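Local coordinates for protein PrgZ (Enterococcus faecalis, PDB 4FAJ) that serves as an extracellular, membrane-anchored pheromone receptor, a peptide-binding member of the solute-binding protein 5 family that probably delivers peptides for uptake, at residues V364-K369 against S478-F483; F381-L386 against E513-E518; Q136-D141 against V214-I219; N89-L94 against V234-F239; N285-G290 against A536-S541. All coordinates share one frame; numbering follows the deposited sequence. Where two conformers were deposited one is given.

Contact 1 of 5, residues V364-K369 against S478-F483; sequences VGVVPK and SFLANF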
# COMPACT_ATOMS: atom_id res chain seq x y z
N VAL A 364 -4.65 -8.51 15.43
CA VAL A 364 -4.91 -9.88 15.90
C VAL A 364 -4.15 -10.90 15.05
O VAL A 364 -4.13 -12.08 15.37
CB VAL A 364 -6.40 -10.23 15.86
CG1 VAL A 364 -7.18 -9.38 16.87
CG2 VAL A 364 -6.97 -10.09 14.44
N GLY A 365 -3.55 -10.45 13.97
CA GLY A 365 -2.79 -11.31 13.08
C GLY A 365 -2.15 -10.44 12.02
O GLY A 365 -2.15 -9.20 12.13
N VAL A 366 -1.60 -11.06 10.98
CA VAL A 366 -1.03 -10.32 9.86
C VAL A 366 -2.14 -9.58 9.10
O VAL A 366 -1.99 -8.41 8.74
CB VAL A 366 -0.27 -11.27 8.91
CG1 VAL A 366 0.11 -10.61 7.60
CG2 VAL A 366 0.98 -11.85 9.62
N VAL A 367 -3.26 -10.27 8.88
CA VAL A 367 -4.36 -9.74 8.08
C VAL A 367 -5.25 -8.89 8.99
O VAL A 367 -5.55 -9.31 10.11
CB VAL A 367 -5.21 -10.86 7.44
CG1 VAL A 367 -6.40 -10.28 6.69
CG2 VAL A 367 -4.35 -11.70 6.50
N PRO A 368 -5.62 -7.68 8.53
CA PRO A 368 -6.49 -6.81 9.32
C PRO A 368 -7.97 -7.22 9.33
O PRO A 368 -8.41 -7.96 8.48
CB PRO A 368 -6.34 -5.45 8.65
CG PRO A 368 -5.97 -5.75 7.23
CD PRO A 368 -5.18 -7.02 7.27
N LYS A 369 -8.71 -6.71 10.32
CA LYS A 369 -10.14 -6.97 10.44
C LYS A 369 -10.94 -6.11 9.47
O LYS A 369 -10.46 -5.06 9.00
CB LYS A 369 -10.62 -6.70 11.88
CG LYS A 369 -10.05 -7.66 12.89
CD LYS A 369 -10.10 -7.12 14.32
CE LYS A 369 -11.22 -7.68 15.14
NZ LYS A 369 -10.97 -7.39 16.60
N SER A 478 -3.64 -10.42 -0.67
CA SER A 478 -2.94 -9.14 -0.87
C SER A 478 -1.84 -8.97 0.19
O SER A 478 -0.72 -8.57 -0.13
CB SER A 478 -3.91 -7.95 -0.86
OG SER A 478 -3.21 -6.72 -1.04
N PHE A 479 -2.14 -9.36 1.44
CA PHE A 479 -1.13 -9.37 2.50
C PHE A 479 -0.17 -10.55 2.45
O PHE A 479 1.06 -10.38 2.55
CB PHE A 479 -1.80 -9.37 3.87
CG PHE A 479 -2.24 -8.02 4.33
CD1 PHE A 479 -3.43 -7.49 3.89
CD2 PHE A 479 -1.44 -7.27 5.19
CE1 PHE A 479 -3.83 -6.23 4.29
CE2 PHE A 479 -1.85 -6.00 5.61
CZ PHE A 479 -3.04 -5.49 5.15
N LEU A 480 -0.72 -11.76 2.34
CA LEU A 480 0.05 -12.98 2.55
C LEU A 480 1.08 -13.23 1.44
O LEU A 480 2.17 -13.77 1.70
CB LEU A 480 -0.88 -14.19 2.78
CG LEU A 480 -1.87 -14.07 3.96
CD1 LEU A 480 -2.89 -15.24 4.00
CD2 LEU A 480 -1.12 -13.99 5.31
N ALA A 481 0.78 -12.78 0.22
CA ALA A 481 1.75 -12.88 -0.90
C ALA A 481 3.08 -12.16 -0.61
O ALA A 481 4.12 -12.56 -1.14
CB ALA A 481 1.13 -12.33 -2.19
N ASN A 482 3.06 -11.14 0.25
CA ASN A 482 4.28 -10.38 0.56
C ASN A 482 5.33 -11.16 1.34
O ASN A 482 6.47 -10.71 1.43
CB ASN A 482 3.94 -9.11 1.34
CG ASN A 482 3.07 -8.17 0.55
OD1 ASN A 482 3.06 -8.18 -0.67
ND2 ASN A 482 2.29 -7.36 1.26
N PHE A 483 4.95 -12.28 1.94
CA PHE A 483 5.89 -13.10 2.69
C PHE A 483 6.32 -14.35 1.94
O PHE A 483 7.03 -15.19 2.51
CB PHE A 483 5.32 -13.36 4.09
CG PHE A 483 4.99 -12.09 4.80
CD1 PHE A 483 6.00 -11.29 5.31
CD2 PHE A 483 3.68 -11.62 4.85
CE1 PHE A 483 5.71 -10.06 5.91
CE2 PHE A 483 3.38 -10.41 5.45
CZ PHE A 483 4.40 -9.63 5.98
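Val367 and Phe479 bring the two backbones together, their CA atoms 6.5 Å apart, where the irregular chain of residues 364-369 turns past the short helix and the 3-10 turn of residues 478-483. Pro368 makes the tightest fit. Its ring comes from the opposite direction to the Phe479 side chain and lays CD over one face of the aromatic ring, 3.6 Å from the centroid and 24° off the normal, a CH-pi contact displaced toward the CE1-CZ rim. Pro368 CG follows over the same rim, 3.6 Å from Phe479 CZ.

Val366 and Val367 fill the rest. Val366 CG1 lies anti to the backbone N (chi1 169°), a setting that carries this branch to Phe483 CE2 at 3.9 Å and leaves it looser against Leu480 CD2. Val367 uses its other branch: CG2 touches Leu480 CD2 at 4.1 Å, the two side chains crossing at about a right angle. The main chain of the loop finds its polar partners elsewhere, Val366 O with Thr319 OG1 and Val367 N with Glu518 OE2. Trp469 meets the Phe479 ring edge-to-face, and Leu521 of helix 510-524 backs both Val366 and Phe483. This is buried apolar packing of a loop against a short helix, beside strand 311-324 of the mixed sheet in this solute-binding protein fold.

Contact 2 of 5, residues F381-L386 against E513-E518; sequences FANEKL and ELKKAE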
# COMPACT_ATOMS: atom_id res chain seq x y z
N PHE A 381 -12.08 -12.91 7.92
CA PHE A 381 -10.87 -13.77 7.87
C PHE A 381 -10.04 -13.62 9.15
O PHE A 381 -9.43 -14.59 9.65
CB PHE A 381 -10.00 -13.39 6.66
CG PHE A 381 -8.78 -14.26 6.48
CD1 PHE A 381 -8.85 -15.45 5.78
CD2 PHE A 381 -7.55 -13.86 6.98
CE1 PHE A 381 -7.72 -16.23 5.58
CE2 PHE A 381 -6.42 -14.67 6.81
CZ PHE A 381 -6.52 -15.86 6.11
N ALA A 382 -9.99 -12.39 9.65
CA ALA A 382 -9.22 -12.08 10.84
C ALA A 382 -10.08 -12.31 12.09
O ALA A 382 -10.45 -11.37 12.78
CB ALA A 382 -8.72 -10.63 10.75
N ASN A 383 -10.40 -13.57 12.38
CA ASN A 383 -11.31 -13.87 13.49
C ASN A 383 -10.68 -14.65 14.64
O ASN A 383 -11.39 -15.22 15.48
CB ASN A 383 -12.56 -14.59 12.98
CG ASN A 383 -12.25 -15.93 12.35
OD1 ASN A 383 -11.11 -16.27 12.07
ND2 ASN A 383 -13.31 -16.69 12.10
N GLU A 384 -9.34 -14.67 14.67
CA GLU A 384 -8.59 -15.35 15.73
C GLU A 384 -7.56 -14.40 16.31
O GLU A 384 -6.92 -13.65 15.58
CB GLU A 384 -7.87 -16.58 15.16
CG GLU A 384 -8.76 -17.73 14.83
CD GLU A 384 -7.99 -18.94 14.33
OE1 GLU A 384 -7.06 -19.39 15.03
OE2 GLU A 384 -8.32 -19.44 13.23
N LYS A 385 -7.42 -14.42 17.63
CA LYS A 385 -6.42 -13.60 18.30
C LYS A 385 -5.09 -14.37 18.30
O LYS A 385 -4.77 -15.11 19.24
CB LYS A 385 -6.88 -13.28 19.73
CG LYS A 385 -6.15 -12.10 20.34
CD LYS A 385 -6.64 -11.85 21.75
CE LYS A 385 -6.41 -10.42 22.19
NZ LYS A 385 -7.12 -10.15 23.49
N LEU A 386 -4.31 -14.18 17.24
CA LEU A 386 -3.10 -14.98 16.98
C LEU A 386 -1.83 -14.40 17.60
O LEU A 386 -0.82 -15.11 17.71
CB LEU A 386 -2.91 -15.18 15.48
CG LEU A 386 -3.97 -15.99 14.72
CD1 LEU A 386 -3.67 -15.95 13.23
CD2 LEU A 386 -4.07 -17.44 15.22
N GLU A 513 -6.89 -22.78 3.92
CA GLU A 513 -5.46 -22.97 3.65
C GLU A 513 -4.68 -21.69 3.83
O GLU A 513 -3.57 -21.71 4.36
CB GLU A 513 -5.23 -23.57 2.26
CG GLU A 513 -5.83 -24.96 2.10
CD GLU A 513 -5.26 -25.97 3.08
OE1 GLU A 513 -4.07 -26.33 2.93
OE2 GLU A 513 -6.00 -26.40 4.00
N LEU A 514 -5.25 -20.57 3.39
CA LEU A 514 -4.63 -19.26 3.63
C LEU A 514 -4.55 -18.93 5.11
O LEU A 514 -3.58 -18.32 5.55
CB LEU A 514 -5.38 -18.15 2.90
CG LEU A 514 -5.35 -18.18 1.36
CD1 LEU A 514 -6.06 -16.93 0.80
CD2 LEU A 514 -3.94 -18.30 0.82
N LYS A 515 -5.54 -19.35 5.90
CA LYS A 515 -5.47 -19.13 7.35
C LYS A 515 -4.36 -19.98 7.97
O LYS A 515 -3.68 -19.54 8.91
CB LYS A 515 -6.81 -19.41 8.03
CG LYS A 515 -6.92 -18.85 9.45
CD LYS A 515 -6.88 -17.32 9.43
CE LYS A 515 -7.12 -16.68 10.76
NZ LYS A 515 -6.91 -15.21 10.66
N LYS A 516 -4.16 -21.19 7.44
CA LYS A 516 -3.06 -22.03 7.88
C LYS A 516 -1.73 -21.33 7.58
O LYS A 516 -0.81 -21.38 8.40
CB LYS A 516 -3.08 -23.40 7.20
CG LYS A 516 -4.10 -24.37 7.73
CD LYS A 516 -4.11 -25.66 6.88
CE LYS A 516 -5.18 -26.63 7.36
NZ LYS A 516 -5.34 -27.79 6.42
N ALA A 517 -1.63 -20.71 6.41
CA ALA A 517 -0.41 -20.00 6.03
C ALA A 517 -0.15 -18.86 7.02
O ALA A 517 0.96 -18.72 7.52
CB ALA A 517 -0.49 -19.48 4.61
N GLU A 518 -1.17 -18.06 7.32
CA GLU A 518 -1.00 -16.97 8.30
C GLU A 518 -0.47 -17.52 9.63
O GLU A 518 0.49 -16.97 10.20
CB GLU A 518 -2.31 -16.21 8.51
CG GLU A 518 -2.15 -14.94 9.33
CD GLU A 518 -3.46 -14.24 9.64
OE1 GLU A 518 -4.53 -14.87 9.52
OE2 GLU A 518 -3.42 -13.05 10.04
O HOH W 1 -6.98 -13.51 12.97
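Lys515 and Phe381 run antiparallel to one another, the lysine chain passing over one face of the phenylalanine ring in a combined CH-pi and cation-pi arrangement that fixes a loop to helix 510-524. Lys515 CD sits 4.0 Å from the ring centroid, over the face but toward the rim, while the ammonium group is off-centre, with NZ 4.4 Å from the same centroid. A bend at chi2 (65°) turns the lysine chain across the ring. At the ring's edge, near its plane, lies the carbonyl carbon C of Leu514, and Leu514 CB touches Phe381 CE1 at 4.0 Å.

Past the ring, Lys515 NZ is gripped from three directions. It donates to Phe381 O, tilted 29° from the carbonyl plane; it forms a salt bridge with Glu518 OE1 on the syn side of the carboxylate; and it donates to water 1, which in turn donates to Glu384 O. The bonds together probably stabilise the charged form of this largely buried lysine.

Leu386 CD1 lies 4.0 Å from Glu518 OE1. The Glu384 carboxylate passes alongside the lysine chain, but its salt bridge is with Lys519. Trp511 adds an edge-to-face contact to Phe381. The shortest link between loop and helix is Lys515 NZ to Phe381 O, 2.8 Å.

Contact 3 of 5, residues Q136-D141 against V214-I219; sequences QITASD and VQQKAI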
# COMPACT_ATOMS: atom_id res chain seq x y z
N GLN A 136 -6.07 9.12 -28.48
CA GLN A 136 -6.89 8.00 -27.98
C GLN A 136 -6.04 7.01 -27.20
O GLN A 136 -4.87 6.79 -27.51
CB GLN A 136 -7.60 7.28 -29.13
CG GLN A 136 -8.79 8.07 -29.76
CD GLN A 136 -10.03 8.16 -28.84
OE1 GLN A 136 -10.35 7.21 -28.10
NE2 GLN A 136 -10.74 9.29 -28.91
N ILE A 137 -6.64 6.44 -26.15
CA ILE A 137 -6.00 5.39 -25.38
C ILE A 137 -6.35 4.09 -26.07
O ILE A 137 -7.54 3.79 -26.27
CB ILE A 137 -6.50 5.34 -23.92
CG1 ILE A 137 -6.21 6.66 -23.20
CG2 ILE A 137 -5.84 4.18 -23.17
CD1 ILE A 137 -6.90 6.77 -21.84
N THR A 138 -5.33 3.32 -26.46
CA THR A 138 -5.56 2.09 -27.22
C THR A 138 -5.28 0.85 -26.40
O THR A 138 -4.62 0.90 -25.36
CB THR A 138 -4.67 2.01 -28.48
OG1 THR A 138 -3.31 1.84 -28.09
CG2 THR A 138 -4.80 3.28 -29.37
N ALA A 139 -5.78 -0.28 -26.89
CA ALA A 139 -5.50 -1.57 -26.29
C ALA A 139 -3.99 -1.84 -26.27
O ALA A 139 -3.48 -2.40 -25.30
CB ALA A 139 -6.23 -2.67 -27.05
N SER A 140 -3.30 -1.44 -27.34
CA SER A 140 -1.84 -1.55 -27.44
C SER A 140 -1.04 -0.81 -26.37
O SER A 140 0.02 -1.28 -25.95
CB SER A 140 -1.37 -1.11 -28.83
OG SER A 140 -1.63 -2.15 -29.75
N ASP A 141 -1.54 0.35 -25.93
CA ASP A 141 -0.99 1.04 -24.75
C ASP A 141 -0.98 0.12 -23.51
O ASP A 141 0.00 0.09 -22.75
CB ASP A 141 -1.78 2.32 -24.40
CG ASP A 141 -1.59 3.45 -25.42
OD1 ASP A 141 -0.48 3.62 -25.96
OD2 ASP A 141 -2.57 4.20 -25.65
N VAL A 214 0.29 3.24 -19.81
CA VAL A 214 1.15 4.38 -20.08
C VAL A 214 1.15 4.58 -21.57
O VAL A 214 0.95 3.62 -22.33
CB VAL A 214 2.59 4.19 -19.54
CG1 VAL A 214 2.59 4.28 -18.01
CG2 VAL A 214 3.18 2.88 -20.02
N GLN A 215 1.38 5.82 -22.00
CA GLN A 215 1.28 6.17 -23.41
C GLN A 215 2.52 5.70 -24.15
O GLN A 215 3.63 6.04 -23.78
CB GLN A 215 1.11 7.67 -23.58
CG GLN A 215 0.70 8.09 -24.99
CD GLN A 215 1.02 9.52 -25.29
OE1 GLN A 215 2.17 9.95 -25.15
NE2 GLN A 215 0.02 10.28 -25.72
N GLN A 216 2.33 4.90 -25.20
CA GLN A 216 3.47 4.36 -25.95
C GLN A 216 4.40 5.46 -26.47
O GLN A 216 5.62 5.32 -26.38
CB GLN A 216 2.99 3.50 -27.12
CG GLN A 216 2.51 2.12 -26.73
CD GLN A 216 1.83 1.43 -27.89
OE1 GLN A 216 0.65 1.67 -28.17
NE2 GLN A 216 2.58 0.58 -28.59
N LYS A 217 3.84 6.53 -27.01
CA LYS A 217 4.63 7.65 -27.56
C LYS A 217 5.52 8.29 -26.49
O LYS A 217 6.71 8.54 -26.72
CB LYS A 217 3.69 8.70 -28.17
CG LYS A 217 4.36 9.96 -28.70
CD LYS A 217 3.42 10.74 -29.63
CE LYS A 217 3.90 12.16 -29.86
NZ LYS A 217 3.66 13.01 -28.66
N ALA A 218 4.95 8.56 -25.32
CA ALA A 218 5.69 9.10 -24.18
C ALA A 218 6.80 8.16 -23.68
O ALA A 218 7.90 8.62 -23.36
CB ALA A 218 4.75 9.43 -23.02
N ILE A 219 6.50 6.86 -23.63
CA ILE A 219 7.48 5.87 -23.18
C ILE A 219 8.65 5.79 -24.17
O ILE A 219 9.81 5.70 -23.76
CB ILE A 219 6.83 4.46 -23.02
CG1 ILE A 219 5.85 4.46 -21.84
CG2 ILE A 219 7.90 3.38 -22.84
CD1 ILE A 219 6.52 4.49 -20.46
O HOH W 2 2.30 1.47 -23.30
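The carboxylate of Asp141 is held at both oxygens, and one of them reaches across the contact: OD1 accepts the backbone N-H of Gln216 at 3.2 Å, nearly straight at 165°. That donor stands above the carboxylate plane, 42° out of it. OD2 takes Thr138 N at 3.0 Å, also out of the plane but on the other face and straighter still at 176°, and also binds Trp131 NE1. With these bonds on its two oxygens the carboxylate is fixed in its rotation, and the donors around it would probably favour its ionised form.

Thr138 repays the bond. Its OG1 accepts Asp141 N at 3.2 Å, the first torsion setting this hydroxyl between the backbone N and the carbonyl carbon, facing the start of helix 139-150. On the other side, Gln215 occupies the N-cap position of helix 216-222, its OE1 accepting Ala218 N in a weak bond, while NE2 is bonded to Asp133. The Gln216 side chain leans along Ser140 and Asp141, crossing the aspartate with its amide plane almost perpendicular to the carboxylate; Gln216 CG lies 3.4 Å from Asp141 OD1.

A second link is made by water 2, which donates to both Asp141 O and Val214 O, at 2.7 Å each, and so ties the main chains together beside the direct bond. Two helix starts therefore meet here. Thr138 and Asp141 form a capping box on helix 139-150, and the same aspartate also binds the first turn of helix 216-222, away from the zinc sites.

Contact 4 of 5, residues N89-L94 against V234-F239; sequences NVMEGL and VTNGAF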
# COMPACT_ATOMS: atom_id res chain seq x y z
N ASN A 89 -5.62 9.85 -9.07
CA ASN A 89 -6.31 11.11 -9.37
C ASN A 89 -5.82 11.87 -10.63
O ASN A 89 -6.61 12.60 -11.24
CB ASN A 89 -6.27 12.00 -8.13
CG ASN A 89 -7.20 11.52 -7.05
OD1 ASN A 89 -8.41 11.72 -7.13
ND2 ASN A 89 -6.64 10.88 -6.02
N VAL A 90 -4.56 11.68 -11.02
CA VAL A 90 -4.08 12.23 -12.29
C VAL A 90 -4.06 11.21 -13.43
O VAL A 90 -3.95 11.58 -14.59
CB VAL A 90 -2.71 12.99 -12.16
CG1 VAL A 90 -2.84 14.15 -11.16
CG2 VAL A 90 -1.56 12.04 -11.78
N MET A 91 -4.23 9.92 -13.10
CA MET A 91 -4.35 8.87 -14.09
C MET A 91 -5.64 8.06 -13.85
O MET A 91 -6.40 8.34 -12.91
CB MET A 91 -3.12 7.95 -14.07
CG MET A 91 -1.84 8.64 -14.48
SD MET A 91 -0.51 7.50 -14.85
CE MET A 91 -0.95 6.92 -16.50
N GLU A 92 -5.89 7.10 -14.73
CA GLU A 92 -7.07 6.23 -14.65
C GLU A 92 -6.76 4.90 -15.33
O GLU A 92 -5.98 4.85 -16.27
CB GLU A 92 -8.26 6.90 -15.34
CG GLU A 92 -9.56 6.12 -15.22
CD GLU A 92 -10.72 6.84 -15.84
OE1 GLU A 92 -10.73 7.03 -17.08
OE2 GLU A 92 -11.63 7.21 -15.07
N GLY A 93 -7.37 3.84 -14.82
CA GLY A 93 -7.22 2.50 -15.38
C GLY A 93 -8.51 1.97 -15.97
O GLY A 93 -9.49 2.72 -16.16
N LEU A 94 -8.53 0.68 -16.27
CA LEU A 94 -9.70 0.06 -16.88
C LEU A 94 -10.93 0.15 -15.97
O LEU A 94 -12.05 0.37 -16.45
CB LEU A 94 -9.42 -1.39 -17.23
CG LEU A 94 -8.43 -1.60 -18.38
CD1 LEU A 94 -8.02 -3.05 -18.47
CD2 LEU A 94 -9.00 -1.11 -19.71
N VAL A 234 2.90 11.44 -19.29
CA VAL A 234 1.66 11.79 -19.98
C VAL A 234 0.55 11.03 -19.27
O VAL A 234 0.59 9.79 -19.18
CB VAL A 234 1.70 11.42 -21.48
CG1 VAL A 234 0.31 11.57 -22.11
CG2 VAL A 234 2.69 12.31 -22.22
N THR A 235 -0.41 11.76 -18.73
CA THR A 235 -1.43 11.18 -17.87
C THR A 235 -2.81 11.23 -18.53
O THR A 235 -2.95 11.75 -19.64
CB THR A 235 -1.45 11.88 -16.52
OG1 THR A 235 -1.84 13.25 -16.69
CG2 THR A 235 -0.08 11.79 -15.86
N ASN A 236 -3.81 10.66 -17.87
CA ASN A 236 -5.13 10.48 -18.50
C ASN A 236 -6.32 10.56 -17.56
O ASN A 236 -7.41 10.06 -17.90
CB ASN A 236 -5.16 9.12 -19.19
CG ASN A 236 -5.04 7.96 -18.21
OD1 ASN A 236 -4.47 8.12 -17.12
ND2 ASN A 236 -5.57 6.80 -18.57
N GLY A 237 -6.14 11.17 -16.39
CA GLY A 237 -7.14 11.13 -15.33
C GLY A 237 -7.98 12.38 -15.18
O GLY A 237 -7.95 13.27 -16.03
N ALA A 238 -8.72 12.43 -14.09
CA ALA A 238 -9.62 13.54 -13.79
C ALA A 238 -8.88 14.87 -13.68
O ALA A 238 -9.43 15.93 -14.02
CB ALA A 238 -10.38 13.25 -12.50
N PHE A 239 -7.65 14.81 -13.19
CA PHE A 239 -6.80 15.98 -13.03
C PHE A 239 -5.47 15.79 -13.72
O PHE A 239 -5.07 14.67 -14.00
CB PHE A 239 -6.59 16.24 -11.53
CG PHE A 239 -7.86 16.38 -10.78
CD1 PHE A 239 -8.49 17.61 -10.67
CD2 PHE A 239 -8.45 15.27 -10.17
CE1 PHE A 239 -9.69 17.74 -9.98
CE2 PHE A 239 -9.64 15.40 -9.48
CZ PHE A 239 -10.26 16.64 -9.39
O HOH W 3 -8.65 10.02 -12.24
O HOH W 4 -9.07 8.21 -19.05
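Asn236 reaches across to Met91 and Glu92. From CB, chi1 of 64° sets CG between its own backbone N and carbonyl carbon, turning the amide to the main chain of Glu92. CG itself lies 3.7 Å from Glu92 N. OD1 then accepts Glu92 N at 3.0 Å, the donor standing 42° out of the carbonyl plane, and also rests against Met91 CA and CB. At the other tip ND2 donates to Glu92 O, likewise 3.0 Å away. One amide thus grips both the N-H and the C=O of a single residue, which fixes its rotation, though neither bond lies in plane.

Gly237 CA lies 3.8 Å from Met91 CA, leaving no room for a side chain there. Val90 O receives Gly237 N at 2.9 Å in a weak, strongly bent bond, and Phe239 N donates to Asn89 O at 3.1 Å. Water 4 bridges Glu92 OE1 and Asn236 O; the carboxylate also binds Tyr261, Trp262 and Arg96. The Glu92 side chain lies about 6 Å from that of Asp263, a zinc ligand. The contact joins the end of helix 81-90 to the approach to strand 239-243, with Ile255 of strand 252-257 packed against Val90 and Phe239.

Contact 5 of 5, residues N285-G290 against A536-S541; sequences NLYNDG and AKLEKS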
# COMPACT_ATOMS: atom_id res chain seq x y z
N ASN A 285 -3.04 24.01 13.56
CA ASN A 285 -2.95 25.47 13.59
C ASN A 285 -3.25 26.07 12.22
O ASN A 285 -3.96 27.07 12.13
CB ASN A 285 -1.57 25.90 14.11
CG ASN A 285 -1.53 27.37 14.53
OD1 ASN A 285 -0.92 28.20 13.86
ND2 ASN A 285 -2.18 27.69 15.65
N LEU A 286 -2.72 25.46 11.15
CA LEU A 286 -3.04 25.85 9.77
C LEU A 286 -4.53 25.64 9.47
O LEU A 286 -5.20 26.53 8.92
CB LEU A 286 -2.18 25.05 8.78
CG LEU A 286 -0.70 25.47 8.74
CD1 LEU A 286 0.10 24.46 7.93
CD2 LEU A 286 -0.51 26.88 8.19
N TYR A 287 -5.05 24.48 9.86
CA TYR A 287 -6.46 24.16 9.67
C TYR A 287 -7.37 25.19 10.35
O TYR A 287 -8.29 25.72 9.70
CB TYR A 287 -6.74 22.75 10.20
CG TYR A 287 -8.18 22.31 10.03
CD1 TYR A 287 -9.14 22.61 11.00
CD2 TYR A 287 -8.58 21.60 8.90
CE1 TYR A 287 -10.46 22.19 10.85
CE2 TYR A 287 -9.89 21.17 8.75
CZ TYR A 287 -10.82 21.48 9.72
OH TYR A 287 -12.12 21.05 9.55
N ASN A 288 -7.10 25.51 11.61
CA ASN A 288 -7.91 26.48 12.36
C ASN A 288 -7.82 27.89 11.81
O ASN A 288 -8.73 28.69 12.01
CB ASN A 288 -7.52 26.49 13.85
CG ASN A 288 -7.94 25.23 14.57
OD1 ASN A 288 -8.88 24.56 14.14
ND2 ASN A 288 -7.26 24.90 15.66
N ASP A 289 -6.72 28.20 11.12
CA ASP A 289 -6.58 29.51 10.47
C ASP A 289 -7.10 29.53 9.03
O ASP A 289 -7.00 30.57 8.37
CB ASP A 289 -5.11 29.96 10.50
CG ASP A 289 -4.63 30.32 11.90
OD1 ASP A 289 -5.45 30.48 12.83
OD2 ASP A 289 -3.40 30.44 12.06
N GLY A 290 -7.66 28.42 8.55
CA GLY A 290 -8.20 28.33 7.19
C GLY A 290 -7.13 28.17 6.11
O GLY A 290 -7.38 28.44 4.92
N ALA A 536 -7.61 9.30 11.36
CA ALA A 536 -8.40 10.33 12.04
C ALA A 536 -7.97 11.69 11.56
O ALA A 536 -6.78 11.94 11.34
CB ALA A 536 -8.27 10.25 13.54
N LYS A 537 -8.94 12.58 11.43
CA LYS A 537 -8.67 13.89 10.86
C LYS A 537 -9.81 14.85 11.09
O LYS A 537 -10.92 14.44 11.37
CB LYS A 537 -8.44 13.76 9.35
CG LYS A 537 -9.66 13.31 8.55
CD LYS A 537 -9.26 13.02 7.12
CE LYS A 537 -10.44 12.74 6.23
NZ LYS A 537 -9.98 12.71 4.79
N LEU A 538 -9.50 16.14 10.97
CA LEU A 538 -10.50 17.17 10.82
C LEU A 538 -10.68 17.40 9.34
O LEU A 538 -9.71 17.35 8.59
CB LEU A 538 -10.04 18.46 11.49
CG LEU A 538 -9.76 18.38 12.98
CD1 LEU A 538 -9.13 19.68 13.49
CD2 LEU A 538 -11.04 18.03 13.74
N GLU A 539 -11.91 17.67 8.90
CA GLU A 539 -12.14 18.04 7.50
C GLU A 539 -13.21 19.10 7.43
O GLU A 539 -14.25 18.99 8.08
CB GLU A 539 -12.51 16.81 6.67
CG GLU A 539 -12.71 17.11 5.19
CD GLU A 539 -12.63 15.87 4.32
OE1 GLU A 539 -11.52 15.32 4.18
OE2 GLU A 539 -13.68 15.46 3.79
N LYS A 540 -12.96 20.16 6.66
CA LYS A 540 -13.88 21.29 6.62
C LYS A 540 -15.22 20.79 6.07
O LYS A 540 -15.24 19.97 5.14
CB LYS A 540 -13.33 22.44 5.77
CG LYS A 540 -12.01 23.04 6.27
CD LYS A 540 -12.20 23.94 7.48
CE LYS A 540 -10.87 24.56 7.94
NZ LYS A 540 -11.03 25.51 9.06
N SER A 541 -16.30 21.30 6.64
CA SER A 541 -17.67 20.91 6.28
C SER A 541 -17.98 21.17 4.81
O SER A 541 -18.74 20.42 4.19
CB SER A 541 -18.68 21.69 7.13
OG SER A 541 -18.39 21.57 8.51
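Tyr287, Lys540 and Leu538 carry this contact, the tyrosine ring lying between the other two. Lys540 passes over one face with CE above the ring centre, 3.6 Å from the centroid and 12° off the normal. Its NZ follows over the same face at 4.0 Å from the centroid, a cation-pi contact. The bend at chi2 (-76°) folds the lysine chain back over the ring, and tyrosine and lysine run past each other in opposite directions. On the opposite face Leu538 CB lies 3.8 Å from the centroid, offset toward the rim, and its CD1 reaches Tyr287 CD1 at the same distance.

The ammonium group continues beyond the ring to Tyr287 O, to which Lys540 NZ donates at 2.8 Å from 36° above the carbonyl plane. Gly290 N donates to that same oxygen at 3.0 Å from the other face, so two bonds hold it at the end of the helix. The phenol tip lies by the backbone of Glu539 and Lys540, but its hydrogen bond is to Glu310 OE1, which leads to the chain just before strand 311-324.

Lysine and leucine together clamp the ring, fixing helix 280-288 to the end of strand 528-539, beside strand 294-297. The positive phi of Gly290 and two bonds back into the last turn complete a Schellman motif, with Lys540 giving the helix C-terminus an additional positively charged donor.

Overall arrangement
From the N terminus, contact 4 opens first, at the end of helix 81-90, and closes at residues 234-239, the approach to strand 239-243, after contact 3 nested inside it has closed. Contact 3 ties two helix starts and touches contact 4 through Ile137 against Asn236 and Ala218 against Val234. Contact 5 opens later, at helix 280-288, and closes near the C terminus at the end of strand 528-539. Contacts 1 and 2 lie inside its loop and cross each other, their segments alternating along the chain; they meet through a probable backbone hydrogen bond between Leu386 N and Val364 O. Contacts 3 and 4 lie on the opposite side of the chain's centre from contacts 1 and 2.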